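Local atomic coordinates of Lmo2051 protein (Listeria monocytogenes, PDB entry 3I18), a protein that probably acts as a membrane-bound, ATP-dependent serine protease of the peptidase S16 (Lon) family, represented here by its PDZ domain. Residues A[49-54]-A[72-77]. Residues are numbered along the deposited sequence; the frame is centred on the assembly and turned at random.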
ATOM      1  N   HIS A  49       2.906  -4.917  -8.282  1.00  8.17           N
ATOM      2  CA  HIS A  49       2.708  -5.953  -9.297  1.00  9.01           C
ATOM      3  C   HIS A  49       4.014  -6.531  -9.834  1.00 11.59           C
ATOM      4  O   HIS A  49       4.012  -7.601 -10.442  1.00 11.57           O
ATOM      5  CB  HIS A  49       1.887  -5.419 -10.473  1.00 10.28           C
ATOM      6  CG  HIS A  49       0.450  -5.154 -10.146  1.00  8.23           C
ATOM      7  ND1 HIS A  49      -0.493  -4.886 -11.114  1.00  8.00           N
ATOM      8  CD2 HIS A  49      -0.207  -5.115  -8.961  1.00  6.15           C
ATOM      9  CE1 HIS A  49      -1.669  -4.697 -10.543  1.00 10.51           C
ATOM     10  NE2 HIS A  49      -1.523  -4.831  -9.237  1.00  8.75           N
ATOM     11  N   SER A  50       5.125  -5.829  -9.626  1.00  7.62           N
ATOM     12  CA  SER A  50       6.412  -6.318 -10.100  1.00  3.16           C
ATOM     13  C   SER A  50       6.982  -7.310  -9.096  1.00  8.86           C
ATOM     14  O   SER A  50       8.031  -7.918  -9.321  1.00 11.27           O
ATOM     15  CB  SER A  50       7.397  -5.154 -10.310  1.00  7.91           C
ATOM     16  OG  SER A  50       7.878  -4.616  -9.085  1.00 13.05           O
ATOM     17  N   LYS A  51       6.287  -7.473  -7.977  1.00  5.25           N
ATOM     18  CA  LYS A  51       6.735  -8.399  -6.947  1.00  6.40           C
ATOM     19  C   LYS A  51       5.973  -9.715  -7.044  1.00  6.62           C
ATOM     20  O   LYS A  51       5.215  -9.936  -7.994  1.00 11.54           O
ATOM     21  CB  LYS A  51       6.547  -7.763  -5.568  1.00  5.53           C
ATOM     22  CG  LYS A  51       7.291  -6.450  -5.432  1.00  9.67           C
ATOM     23  CD  LYS A  51       8.770  -6.629  -5.770  1.00 20.02           C
ATOM     24  CE  LYS A  51       9.483  -5.289  -5.891  1.00 27.15           C
ATOM     25  NZ  LYS A  51      10.975  -5.426  -5.911  1.00 19.25           N
ATOM     26  N   LYS A  52       6.177 -10.589  -6.065  1.00  6.97           N
ATOM     27  CA  LYS A  52       5.520 -11.893  -6.051  1.00  8.18           C
ATOM     28  C   LYS A  52       4.745 -12.085  -4.766  1.00  8.02           C
ATOM     29  O   LYS A  52       5.100 -11.517  -3.730  1.00 10.49           O
ATOM     30  CB  LYS A  52       6.558 -13.013  -6.152  1.00 12.82           C
ATOM     31  CG  LYS A  52       7.448 -12.967  -7.377  1.00 22.91           C
ATOM     32  CD  LYS A  52       8.831 -13.506  -7.039  1.00 36.57           C
ATOM     33  CE  LYS A  52       8.775 -14.910  -6.456  1.00 42.05           C
ATOM     34  NZ  LYS A  52      10.133 -15.397  -6.069  1.00 48.59           N
ATOM     35  N   VAL A  53       3.678 -12.877  -4.842  1.00  8.97           N
ATOM     36  CA  VAL A  53       2.879 -13.188  -3.667  1.00  5.06           C
ATOM     37  C   VAL A  53       3.877 -13.800  -2.690  1.00 11.18           C
ATOM     38  O   VAL A  53       4.729 -14.586  -3.094  1.00  8.36           O
ATOM     39  CB  VAL A  53       1.778 -14.229  -4.000  1.00  6.90           C
ATOM     40  CG1 VAL A  53       1.074 -14.685  -2.723  1.00  7.84           C
ATOM     41  CG2 VAL A  53       0.773 -13.625  -4.970  1.00 12.48           C
ATOM     42  N   GLY A  54       3.802 -13.423  -1.418  1.00  8.27           N
ATOM     43  CA  GLY A  54       4.733 -13.975  -0.449  1.00  8.34           C
ATOM     44  C   GLY A  54       5.916 -13.071  -0.171  1.00 13.90           C
ATOM     45  O   GLY A  54       6.614 -13.245   0.831  1.00 12.15           O
ATOM     46  N   ILE A  72       5.088  -5.716   5.446  1.00  5.44           N
ATOM     47  CA  ILE A  72       3.816  -6.360   5.164  1.00 10.36           C
ATOM     48  C   ILE A  72       4.059  -7.407   4.094  1.00  8.24           C
ATOM     49  O   ILE A  72       4.722  -7.141   3.099  1.00  6.42           O
ATOM     50  CB  ILE A  72       2.771  -5.336   4.679  1.00 11.44           C
ATOM     51  CG1 ILE A  72       2.591  -4.253   5.748  1.00 10.31           C
ATOM     52  CG2 ILE A  72       1.436  -6.027   4.423  1.00 10.99           C
ATOM     53  CD1 ILE A  72       1.549  -3.201   5.383  1.00 15.96           C
ATOM     54  N   LYS A  73       3.554  -8.613   4.324  1.00  6.93           N
ATOM     55  CA  LYS A  73       3.717  -9.686   3.359  1.00  6.86           C
ATOM     56  C   LYS A  73       2.626  -9.540   2.311  1.00  7.03           C
ATOM     57  O   LYS A  73       1.464  -9.276   2.640  1.00  7.67           O
ATOM     58  CB  LYS A  73       3.621 -11.049   4.054  1.00 10.35           C
ATOM     59  CG  LYS A  73       3.804 -12.253   3.135  1.00 14.20           C
ATOM     60  CD  LYS A  73       4.280 -13.476   3.913  1.00 21.58           C
ATOM     61  CE  LYS A  73       5.694 -13.263   4.446  1.00 15.24           C
ATOM     62  NZ  LYS A  73       6.255 -14.477   5.110  1.00 31.57           N
ATOM     63  N   LEU A  74       3.004  -9.699   1.048  1.00  7.39           N
ATOM     64  CA  LEU A  74       2.049  -9.578  -0.048  1.00  5.34           C
ATOM     65  C   LEU A  74       1.242 -10.856  -0.159  1.00  7.29           C
ATOM     66  O   LEU A  74       1.756 -11.949   0.072  1.00  8.71           O
ATOM     67  CB  LEU A  74       2.785  -9.324  -1.361  1.00  4.94           C
ATOM     68  CG  LEU A  74       3.567  -8.008  -1.439  1.00  6.36           C
ATOM     69  CD1 LEU A  74       4.152  -7.862  -2.825  1.00  9.69           C
ATOM     70  CD2 LEU A  74       2.628  -6.842  -1.137  1.00  4.79           C
ATOM     71  N   THR A  75      -0.031 -10.710  -0.503  1.00  7.40           N
ATOM     72  CA  THR A  75      -0.916 -11.855  -0.653  1.00  5.74           C
ATOM     73  C   THR A  75      -1.501 -11.769  -2.057  1.00  6.37           C
ATOM     74  O   THR A  75      -1.168 -10.856  -2.806  1.00 10.79           O
ATOM     75  CB  THR A  75      -2.043 -11.822   0.413  1.00  7.66           C
ATOM     76  OG1 THR A  75      -2.790 -13.045   0.362  1.00 10.20           O
ATOM     77  CG2 THR A  75      -2.965 -10.636   0.182  1.00 12.21           C
ATOM     78  N   ALA A  76      -2.341 -12.724  -2.434  1.00  5.08           N
ATOM     79  CA  ALA A  76      -2.948 -12.690  -3.759  1.00  8.93           C
ATOM     80  C   ALA A  76      -4.202 -11.825  -3.657  1.00  7.90           C
ATOM     81  O   ALA A  76      -5.022 -12.044  -2.762  1.00 10.90           O
ATOM     82  CB  ALA A  76      -3.319 -14.109  -4.197  1.00  8.32           C
ATOM     83  N   ILE A  77      -4.365 -10.843  -4.543  1.00  8.78           N
ATOM     84  CA  ILE A  77      -5.563 -10.005  -4.466  1.00  6.98           C
ATOM     85  C   ILE A  77      -6.620 -10.315  -5.515  1.00 13.51           C
ATOM     86  O   ILE A  77      -7.669  -9.671  -5.551  1.00 13.95           O
ATOM     87  CB  ILE A  77      -5.235  -8.472  -4.488  1.00  9.12           C
ATOM     88  CG1 ILE A  77      -4.294  -8.128  -5.642  1.00 12.60           C
ATOM     89  CG2 ILE A  77      -4.660  -8.041  -3.149  1.00 14.59           C
ATOM     90  CD1 ILE A  77      -4.981  -8.106  -6.997  1.00 16.82           C
TER
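V53 lays both its methyls over one face of the T75-A76 peptide group. V53 CG1 stands above the peptide bond, 3.9 Å from T75 C. V53 CG2 lies over the side of the group between T75 O and A76 CA, 4.0 Å from each. CG2 also meets CB of A76 at the margin of this group, at 4.2 Å. With CG1 anti to the backbone N (chi1 172°), the two methyls share the same peptide face. The next peptide group back, L74-T75, gives the one hydrogen bond between the segments. G54 N donates to L74 O at 2.9 Å. The donor lies well above the carbonyl plane, 45° out of it. The aliphatic chain of K73 runs alongside G54 O, with CE 3.7 Å from it. L74, at the break in strand 66-76, reaches toward K51 and K52. Its CD1 touches CB of K51 at 3.6 Å and also nears K52 O. The same L74 side chain packs on V57 and I85, so it joins the loop to the sheet interior. K52 N is held by the D55 carboxylate. The backbone angles of V53 and G54 are those of a type II turn. This exposed turn leads from helix 41-49 into strand 56-63 and packs on strand 66-76 where that strand is interrupted, as a helix-to-strand connection of the PDZ fold.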